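Local coordinates for protein glutamine synthetase (Streptomyces coelicolor, PDB 4BAX) that belongs to the glutamine synthetase family, pairing a beta-grasp domain with a larger alpha/beta catalytic domain in an assembly of ten chains, at residues E99-F104 against L188-V193; F111-E116 against D195-A200; V264-A269 against T327-D332. One frame throughout, in Å; residues are numbered along the deposited sequence.

Contact 1: residues E99-F104 against L188-V193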
loop_
_atom_site.group_PDB
_atom_site.type_symbol
_atom_site.label_atom_id
_atom_site.label_comp_id
_atom_site.label_asym_id
_atom_site.label_seq_id
_atom_site.Cartn_x
_atom_site.Cartn_y
_atom_site.Cartn_z
ATOM N N GLU A 99 9.157 -57.543 3.305
ATOM C CA GLU A 99 9.501 -58.811 3.970
ATOM C C GLU A 99 8.447 -59.228 4.980
ATOM O O GLU A 99 8.017 -60.383 4.978
ATOM C CB GLU A 99 10.883 -58.706 4.667
ATOM C CG GLU A 99 12.187 -58.661 3.798
ATOM C CD GLU A 99 12.008 -58.665 2.269
ATOM O OE1 GLU A 99 11.107 -59.339 1.732
ATOM O OE2 GLU A 99 12.805 -57.992 1.577
ATOM N N LEU A 100 8.026 -58.308 5.833
ATOM C CA LEU A 100 7.020 -58.636 6.832
ATOM C C LEU A 100 5.631 -58.896 6.248
ATOM O O LEU A 100 4.876 -59.740 6.746
ATOM C CB LEU A 100 6.963 -57.530 7.871
ATOM C CG LEU A 100 7.931 -57.946 8.980
ATOM C CD1 LEU A 100 9.314 -57.307 8.770
ATOM C CD2 LEU A 100 7.337 -57.613 10.302
ATOM N N SER A 101 5.332 -58.197 5.159
ATOM C CA SER A 101 4.074 -58.339 4.464
ATOM C C SER A 101 3.946 -59.762 3.919
ATOM O O SER A 101 2.918 -60.417 4.101
ATOM C CB SER A 101 4.016 -57.324 3.320
ATOM O OG SER A 101 2.750 -57.265 2.705
ATOM N N GLU A 102 5.013 -60.249 3.292
ATOM C CA GLU A 102 5.041 -61.605 2.744
ATOM C C GLU A 102 5.013 -62.668 3.833
ATOM O O GLU A 102 4.396 -63.727 3.689
ATOM C CB GLU A 102 6.279 -61.790 1.864
ATOM C CG GLU A 102 6.347 -63.125 1.132
ATOM C CD GLU A 102 7.606 -63.245 0.284
ATOM O OE1 GLU A 102 7.953 -62.260 -0.412
ATOM O OE2 GLU A 102 8.262 -64.314 0.334
ATOM N N ARG A 103 5.741 -62.382 4.905
ATOM C CA ARG A 103 5.859 -63.295 6.015
ATOM C C ARG A 103 4.509 -63.544 6.681
ATOM O O ARG A 103 4.243 -64.645 7.184
ATOM C CB ARG A 103 6.873 -62.757 7.022
ATOM C CG ARG A 103 6.690 -63.329 8.400
ATOM C CD ARG A 103 7.477 -64.618 8.528
ATOM N NE ARG A 103 7.364 -65.198 9.865
ATOM C CZ ARG A 103 6.285 -65.828 10.320
ATOM N NH1 ARG A 103 5.197 -65.954 9.564
ATOM N NH2 ARG A 103 6.289 -66.321 11.548
ATOM N N PHE A 104 3.659 -62.521 6.672
ATOM C CA PHE A 104 2.375 -62.590 7.367
ATOM C C PHE A 104 1.161 -62.480 6.454
ATOM O O PHE A 104 0.076 -62.118 6.907
ATOM C CB PHE A 104 2.314 -61.529 8.470
ATOM C CG PHE A 104 3.202 -61.840 9.640
ATOM C CD1 PHE A 104 2.958 -62.949 10.427
ATOM C CD2 PHE A 104 4.328 -61.078 9.899
ATOM C CE1 PHE A 104 3.785 -63.253 11.487
ATOM C CE2 PHE A 104 5.157 -61.381 10.957
ATOM C CZ PHE A 104 4.889 -62.466 11.749
ATOM N N LEU A 188 -6.891 -50.943 2.981
ATOM C CA LEU A 188 -5.975 -51.492 1.982
ATOM C C LEU A 188 -4.906 -52.353 2.631
ATOM O O LEU A 188 -4.700 -52.291 3.839
ATOM C CB LEU A 188 -5.314 -50.367 1.171
ATOM C CG LEU A 188 -6.229 -49.644 0.179
ATOM C CD1 LEU A 188 -5.662 -48.273 -0.244
ATOM C CD2 LEU A 188 -6.452 -50.569 -1.030
ATOM N N ALA A 189 -4.229 -53.148 1.806
ATOM C CA ALA A 189 -3.092 -53.969 2.219
ATOM C C ALA A 189 -1.888 -53.048 2.513
ATOM O O ALA A 189 -1.802 -51.950 1.951
ATOM C CB ALA A 189 -2.758 -54.960 1.111
ATOM N N PRO A 190 -0.942 -53.505 3.359
ATOM C CA PRO A 190 0.102 -52.611 3.900
ATOM C C PRO A 190 0.937 -51.897 2.832
ATOM O O PRO A 190 1.118 -50.678 2.899
ATOM C CB PRO A 190 0.999 -53.563 4.710
ATOM C CG PRO A 190 0.116 -54.710 5.083
ATOM C CD PRO A 190 -0.908 -54.849 3.974
ATOM N N LEU A 191 1.387 -52.633 1.823
ATOM C CA LEU A 191 2.148 -52.000 0.754
ATOM C C LEU A 191 1.295 -51.057 -0.080
ATOM O O LEU A 191 1.725 -49.951 -0.420
ATOM C CB LEU A 191 2.843 -53.045 -0.133
ATOM C CG LEU A 191 4.025 -53.759 0.532
ATOM C CD1 LEU A 191 4.344 -55.088 -0.156
ATOM C CD2 LEU A 191 5.256 -52.848 0.536
ATOM N N GLU A 192 0.073 -51.483 -0.379
ATOM C CA GLU A 192 -0.815 -50.667 -1.187
ATOM C C GLU A 192 -1.234 -49.374 -0.446
ATOM O O GLU A 192 -1.260 -48.282 -1.030
ATOM C CB GLU A 192 -2.029 -51.480 -1.664
ATOM C CG GLU A 192 -2.841 -50.811 -2.780
ATOM C CD GLU A 192 -2.131 -50.744 -4.144
ATOM O OE1 GLU A 192 -0.985 -51.241 -4.271
ATOM O OE2 GLU A 192 -2.713 -50.149 -5.088
ATOM N N VAL A 193 -1.530 -49.491 0.841
ATOM C CA VAL A 193 -1.911 -48.319 1.616
ATOM C C VAL A 193 -0.791 -47.296 1.768
ATOM O O VAL A 193 -1.029 -46.081 1.695
ATOM C CB VAL A 193 -2.509 -48.702 2.996
ATOM C CG1 VAL A 193 -1.415 -48.997 4.034
ATOM C CG2 VAL A 193 -3.480 -47.623 3.471
#
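S101 and L191 meet where two helices of the alpha/beta catalytic domain of glutamine synthetase pack together: the last turn of helix 94-103 lies against the first turn of helix 190-210. The backbones come nearest at S101 and P190, whose CA atoms are 7.0 Å apart, a close approach consistent with a small serine facing a compact proline ring. All three contact residues direct their CB atoms at the opposing helix. The contact is slight and rests on van der Waals touch, with no hydrogen bond across it.

L191 reaches furthest. With CG beside its backbone N (chi1 -72°), the side chain extends toward S101, and one branch, CD1, does the touching, lying 4.1 Å from S101 CB. P190 comes in more distantly, its ring carbon CG 4.4 Å from S101 OG. Both residues also touch L97, one turn earlier on helix 94-103, and L191 touches R94 as well, so S101 continues a line of contacts already made by R94 and L97. P190 also meets F111 of strand 110-121.

Residue types fit their places. A189 is the N-cap, and V193 N donates to A189 O at 2.7 Å. P190 follows in the first turn, where an N-H has no helical carbonyl four residues back to bond, so proline, which lacks that N-H, costs nothing there; its own O is met by S194 OG. F104, the first residue to leave helical geometry, is buried against V331, C335 and T336 of helix 323-341. At the centre, the serine hydroxyl lies opposite its backbone nitrogen (chi1 -172°), which places S101 OG 3.9 Å from the methyl L191 CD1.

Contact 2: residues F111-E116 against D195-A200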
loop_
_atom_site.group_PDB
_atom_site.type_symbol
_atom_site.label_atom_id
_atom_site.label_comp_id
_atom_site.label_asym_id
_atom_site.label_seq_id
_atom_site.Cartn_x
_atom_site.Cartn_y
_atom_site.Cartn_z
ATOM N N PHE A 111 -5.128 -52.030 6.416
ATOM C CA PHE A 111 -4.933 -50.775 7.115
ATOM C C PHE A 111 -5.807 -49.658 6.586
ATOM O O PHE A 111 -6.090 -49.590 5.385
ATOM C CB PHE A 111 -3.478 -50.336 7.015
ATOM C CG PHE A 111 -2.539 -51.180 7.824
ATOM C CD1 PHE A 111 -1.955 -52.309 7.273
ATOM C CD2 PHE A 111 -2.260 -50.862 9.145
ATOM C CE1 PHE A 111 -1.093 -53.101 8.023
ATOM C CE2 PHE A 111 -1.396 -51.652 9.900
ATOM C CZ PHE A 111 -0.813 -52.773 9.335
ATOM N N GLY A 112 -6.216 -48.784 7.502
ATOM C CA GLY A 112 -6.788 -47.505 7.147
ATOM C C GLY A 112 -6.012 -46.416 7.866
ATOM O O GLY A 112 -5.739 -46.517 9.072
ATOM N N ILE A 113 -5.652 -45.365 7.134
ATOM C CA ILE A 113 -4.948 -44.234 7.742
ATOM C C ILE A 113 -5.701 -42.900 7.600
ATOM O O ILE A 113 -6.116 -42.499 6.500
ATOM C CB ILE A 113 -3.468 -44.134 7.235
ATOM C CG1 ILE A 113 -2.770 -45.497 7.444
ATOM C CG2 ILE A 113 -2.700 -43.035 7.965
ATOM C CD1 ILE A 113 -1.413 -45.603 6.827
ATOM N N GLU A 114 -5.896 -42.232 8.738
ATOM C CA GLU A 114 -6.574 -40.948 8.753
ATOM C C GLU A 114 -5.476 -39.877 8.827
ATOM O O GLU A 114 -4.881 -39.620 9.878
ATOM C CB GLU A 114 -7.497 -40.875 9.962
ATOM C CG GLU A 114 -8.444 -42.099 10.062
ATOM C CD GLU A 114 -9.358 -42.065 11.290
ATOM O OE1 GLU A 114 -9.085 -41.274 12.229
ATOM O OE2 GLU A 114 -10.360 -42.822 11.311
ATOM N N GLN A 115 -5.232 -39.237 7.688
ATOM C CA GLN A 115 -4.061 -38.399 7.532
ATOM C C GLN A 115 -4.391 -36.945 7.709
ATOM O O GLN A 115 -5.147 -36.353 6.936
ATOM C CB GLN A 115 -3.458 -38.610 6.143
ATOM C CG GLN A 115 -2.393 -37.587 5.765
ATOM C CD GLN A 115 -1.022 -37.842 6.425
ATOM O OE1 GLN A 115 -0.296 -38.809 6.087
ATOM N NE2 GLN A 115 -0.650 -36.951 7.348
ATOM N N GLU A 116 -3.802 -36.369 8.747
ATOM C CA GLU A 116 -4.054 -34.980 9.055
ATOM C C GLU A 116 -2.936 -34.072 8.537
ATOM O O GLU A 116 -1.782 -34.496 8.381
ATOM C CB GLU A 116 -4.246 -34.802 10.569
ATOM C CG GLU A 116 -5.480 -35.545 11.110
ATOM C CD GLU A 116 -5.693 -35.368 12.618
ATOM O OE1 GLU A 116 -4.726 -34.995 13.328
ATOM O OE2 GLU A 116 -6.846 -35.577 13.083
ATOM N N ASP A 195 1.916 -46.976 -0.253
ATOM C CA ASP A 195 2.229 -46.423 -1.558
ATOM C C ASP A 195 1.242 -45.319 -1.908
ATOM O O ASP A 195 1.659 -44.245 -2.367
ATOM C CB ASP A 195 2.199 -47.511 -2.636
ATOM C CG ASP A 195 3.407 -48.443 -2.558
ATOM O OD1 ASP A 195 4.433 -48.053 -1.950
ATOM O OD2 ASP A 195 3.339 -49.576 -3.093
ATOM N N GLN A 196 -0.054 -45.559 -1.674
ATOM C CA GLN A 196 -1.088 -44.580 -2.047
ATOM C C GLN A 196 -1.004 -43.296 -1.206
ATOM O O GLN A 196 -1.119 -42.191 -1.740
ATOM C CB GLN A 196 -2.499 -45.198 -1.958
ATOM C CG GLN A 196 -2.786 -46.352 -2.935
ATOM C CD GLN A 196 -4.285 -46.640 -3.144
ATOM O OE1 GLN A 196 -5.143 -45.880 -2.694
ATOM N NE2 GLN A 196 -4.596 -47.730 -3.863
ATOM N N LEU A 197 -0.706 -43.455 0.084
ATOM C CA LEU A 197 -0.569 -42.333 1.013
ATOM C C LEU A 197 0.592 -41.396 0.635
ATOM O O LEU A 197 0.464 -40.147 0.717
ATOM C CB LEU A 197 -0.398 -42.847 2.451
ATOM C CG LEU A 197 -0.200 -41.762 3.521
ATOM C CD1 LEU A 197 -1.318 -40.716 3.457
ATOM C CD2 LEU A 197 -0.123 -42.346 4.933
ATOM N N TRP A 198 1.715 -41.993 0.218
ATOM C CA TRP A 198 2.864 -41.199 -0.211
ATOM C C TRP A 198 2.520 -40.388 -1.446
ATOM O O TRP A 198 2.839 -39.192 -1.548
ATOM C CB TRP A 198 4.088 -42.086 -0.488
ATOM C CG TRP A 198 4.944 -42.269 0.722
ATOM C CD1 TRP A 198 5.292 -43.461 1.331
ATOM C CD2 TRP A 198 5.508 -41.236 1.521
ATOM N NE1 TRP A 198 6.077 -43.217 2.440
ATOM C CE2 TRP A 198 6.220 -41.859 2.582
ATOM C CE3 TRP A 198 5.503 -39.836 1.439
ATOM C CZ2 TRP A 198 6.917 -41.120 3.550
ATOM C CZ3 TRP A 198 6.191 -39.105 2.406
ATOM C CH2 TRP A 198 6.890 -39.750 3.441
ATOM N N VAL A 199 1.801 -41.036 -2.350
ATOM C CA VAL A 199 1.383 -40.392 -3.567
ATOM C C VAL A 199 0.340 -39.316 -3.244
ATOM O O VAL A 199 0.365 -38.198 -3.776
ATOM C CB VAL A 199 0.861 -41.412 -4.580
ATOM C CG1 VAL A 199 0.236 -40.689 -5.755
ATOM C CG2 VAL A 199 1.996 -42.329 -5.044
ATOM N N ALA A 200 -0.560 -39.658 -2.329
ATOM C CA ALA A 200 -1.567 -38.712 -1.906
ATOM C C ALA A 200 -0.931 -37.482 -1.203
ATOM O O ALA A 200 -1.392 -36.343 -1.394
ATOM C CB ALA A 200 -2.624 -39.398 -1.013
#
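I113, in the middle of a strand segment, faces L197, in the middle of a helical one, their CA atoms being 8.3 Å apart. This is the buried layer between helix 190-210 and strand 110-121 in the catalytic domain. Strand alternation selects the side chains: I113 and Q115 point at the helix, whereas E114 between them turns to the other surface, beside E182 and Q184 of one neighbouring strand and H232 and N234 of the other.

L197 is the helix residue that makes the contact. CG lies opposite its backbone N (chi1 178°), carrying the two methyls out to the strand, where CD2 meets I113 and also Q115 OE1, while CD1 meets Q115. CD2 of L197 lies 4.0 Å from the tip methyl I113 CD1, the two side chains crossing at about a right angle; the beta-branched isoleucine suits a strand and offers CG2 to the same methyl. L197 CD1 is 4.0 Å from Q115 CB and 3.4 Å from Q115 OE1.

The Q115 chain bends at chi2 (78°), so that CB and CG lie across the leucine methyl CD1 while the amide is gripped at both ends. Q115 NE2 donates to E116 O at 2.9 Å with an N-H...O angle of 157°, the acceptor lying in the amide plane, and also bonds A319 O. OE1 accepts from R201 NE, one residue beyond the helical segment. Three bonds thus fix the rotation of the amide and identify its O and N ends. A glutamine can therefore sit among buried apolar groups: its polar atoms are satisfied by the strand, the 319 region and the helix, while its carbons, with I113, give the leucine an apolar surface to rest on.

Contact 3: residues V264-A269 against T327-D332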
loop_
_atom_site.group_PDB
_atom_site.type_symbol
_atom_site.label_atom_id
_atom_site.label_comp_id
_atom_site.label_asym_id
_atom_site.label_seq_id
_atom_site.Cartn_x
_atom_site.Cartn_y
_atom_site.Cartn_z
ATOM N N VAL A 264 6.639 -45.936 19.426
ATOM C CA VAL A 264 6.582 -44.504 19.633
ATOM C C VAL A 264 7.832 -43.815 19.112
ATOM O O VAL A 264 7.761 -42.747 18.477
ATOM C CB VAL A 264 6.311 -44.167 21.109
ATOM C CG1 VAL A 264 6.786 -42.752 21.458
ATOM C CG2 VAL A 264 4.817 -44.368 21.461
ATOM N N LYS A 265 8.976 -44.490 19.234
ATOM C CA LYS A 265 10.211 -43.825 18.710
ATOM C C LYS A 265 10.336 -43.868 17.205
ATOM O O LYS A 265 11.275 -43.273 16.644
ATOM C CB LYS A 265 11.495 -44.421 19.325
ATOM C CG LYS A 265 11.789 -45.862 18.932
ATOM C CD LYS A 265 13.109 -46.344 19.524
ATOM C CE LYS A 265 13.416 -47.848 19.361
ATOM N NZ LYS A 265 14.866 -47.856 19.607
ATOM N N ASN A 266 9.409 -44.535 16.533
ATOM C CA ASN A 266 9.367 -44.577 15.066
ATOM C C ASN A 266 8.105 -43.958 14.499
ATOM O O ASN A 266 7.808 -44.096 13.300
ATOM C CB ASN A 266 9.494 -46.019 14.558
ATOM C CG ASN A 266 10.842 -46.603 14.779
ATOM O OD1 ASN A 266 11.778 -46.294 14.049
ATOM N ND2 ASN A 266 10.969 -47.449 15.793
ATOM N N TYR A 267 7.370 -43.268 15.363
ATOM C CA TYR A 267 6.046 -42.775 15.012
ATOM C C TYR A 267 6.048 -41.312 14.589
ATOM O O TYR A 267 4.990 -40.686 14.491
ATOM C CB TYR A 267 5.084 -42.982 16.178
ATOM C CG TYR A 267 4.295 -44.267 16.131
ATOM C CD1 TYR A 267 4.608 -45.284 15.233
ATOM C CD2 TYR A 267 3.227 -44.465 16.992
ATOM C CE1 TYR A 267 3.866 -46.471 15.210
ATOM C CE2 TYR A 267 2.474 -45.632 16.965
ATOM C CZ TYR A 267 2.794 -46.632 16.084
ATOM O OH TYR A 267 2.029 -47.781 16.106
ATOM N N GLY A 268 7.236 -40.774 14.344
ATOM C CA GLY A 268 7.338 -39.434 13.818
ATOM C C GLY A 268 8.118 -38.514 14.718
ATOM O O GLY A 268 8.124 -38.662 15.940
ATOM N N ALA A 269 8.752 -37.525 14.104
ATOM C CA ALA A 269 9.599 -36.600 14.830
ATOM C C ALA A 269 8.758 -35.595 15.615
ATOM O O ALA A 269 7.749 -35.077 15.112
ATOM C CB ALA A 269 10.542 -35.884 13.855
ATOM N N THR A 327 3.131 -49.250 9.427
ATOM C CA THR A 327 2.514 -50.491 8.959
ATOM C C THR A 327 3.410 -51.703 9.286
ATOM O O THR A 327 2.917 -52.715 9.807
ATOM C CB THR A 327 2.197 -50.471 7.419
ATOM O OG1 THR A 327 3.362 -50.105 6.665
ATOM C CG2 THR A 327 1.028 -49.539 7.083
ATOM N N ARG A 328 4.724 -51.571 9.072
ATOM C CA ARG A 328 5.653 -52.685 9.333
ATOM C C ARG A 328 5.619 -53.088 10.809
ATOM O O ARG A 328 5.515 -54.283 11.138
ATOM C CB ARG A 328 7.084 -52.308 8.926
ATOM C CG ARG A 328 8.048 -53.504 8.812
ATOM C CD ARG A 328 9.295 -53.383 9.687
ATOM N NE ARG A 328 9.897 -52.065 9.565
ATOM C CZ ARG A 328 10.688 -51.515 10.479
ATOM N NH1 ARG A 328 10.990 -52.181 11.583
ATOM N NH2 ARG A 328 11.189 -50.296 10.279
ATOM N N LEU A 329 5.668 -52.073 11.677
ATOM C CA LEU A 329 5.725 -52.247 13.117
ATOM C C LEU A 329 4.463 -52.902 13.675
ATOM O O LEU A 329 4.535 -53.787 14.543
ATOM C CB LEU A 329 5.945 -50.891 13.790
ATOM C CG LEU A 329 7.327 -50.264 13.642
ATOM C CD1 LEU A 329 7.370 -48.901 14.312
ATOM C CD2 LEU A 329 8.365 -51.199 14.239
ATOM N N LEU A 330 3.308 -52.450 13.190
ATOM C CA LEU A 330 2.038 -53.009 13.635
ATOM C C LEU A 330 1.917 -54.468 13.210
ATOM O O LEU A 330 1.464 -55.303 13.989
ATOM C CB LEU A 330 0.869 -52.190 13.100
ATOM C CG LEU A 330 0.643 -50.933 13.936
ATOM C CD1 LEU A 330 -0.338 -49.970 13.251
ATOM C CD2 LEU A 330 0.169 -51.328 15.348
ATOM N N VAL A 331 2.321 -54.774 11.982
ATOM C CA VAL A 331 2.302 -56.156 11.516
ATOM C C VAL A 331 3.273 -57.020 12.317
ATOM O O VAL A 331 2.916 -58.111 12.762
ATOM C CB VAL A 331 2.652 -56.245 10.037
ATOM C CG1 VAL A 331 3.043 -57.651 9.659
ATOM C CG2 VAL A 331 1.478 -55.755 9.201
ATOM N N ASP A 332 4.481 -56.521 12.551
ATOM C CA ASP A 332 5.462 -57.324 13.264
ATOM C C ASP A 332 4.924 -57.628 14.648
ATOM O O ASP A 332 4.824 -58.785 15.044
ATOM C CB ASP A 332 6.801 -56.588 13.390
ATOM C CG ASP A 332 7.956 -57.531 13.741
ATOM O OD1 ASP A 332 7.729 -58.524 14.453
ATOM O OD2 ASP A 332 9.091 -57.301 13.277
#
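N266 and Y267 bring a turn against helix 323-341 in the catalytic domain, and the leucine L329 comes between them. The firmer side is apolar: L329 CD1 lies 3.6 Å from N266 CB, the side chains crossing at about a right angle, and the same methyl stands 4.4 Å from Y267 CE1, oblique to the ring. Further in, the phenol oxygen Y267 OH is 4.1 Å from L330 CG. Tyrosine suits this buried spot because its ring carbon CE1 reaches L329 and its OH reaches L330, while the hydroxyl is also hydrogen-bonded to D314 and H263.

Toward solvent, at the partly exposed N266, the packing thins. A chi1 of -69° sets CG beside the backbone N and the amide at the border of the contact, ND2 bonding D262 O back in helix 259-264; CB points at the helix from the backbone itself. The turn is type I, closed by Y267 N to V264 O at 3.2 Å, and G268 then takes a positive phi (121°) at which a CB would crowd the preceding carbonyl.

N266 and Y267 also reach V325 and V326, one turn earlier on the helix. L330 touches F111 of strand 110-121, and T327 and R328 touch L97 of helix 94-103, so the helix is packed between the turn, the sheet and a second helix.

How the contacts relate
The three contacts lie 14 to 15 Å apart, centre to centre, around one end of strand 110-121. Contacts 1 and 2 share helix 190-210, and their segments alternate along the chain, because helix 94-103 is followed by strand 110-121 and both pair with helix 190-210; contact 3 follows both. F111 of contact 2 is the common hub: its N is 2.6 Å from L188 O, a probable hydrogen bond pairing adjacent strands, and its ring touches residues of both contact 1 and contact 3. L100 packs on D332, joining contacts 1 and 3 directly. Helices 94-103, 190-210 and 323-341 thus pack on one another and round the F111 end of strand 110-121.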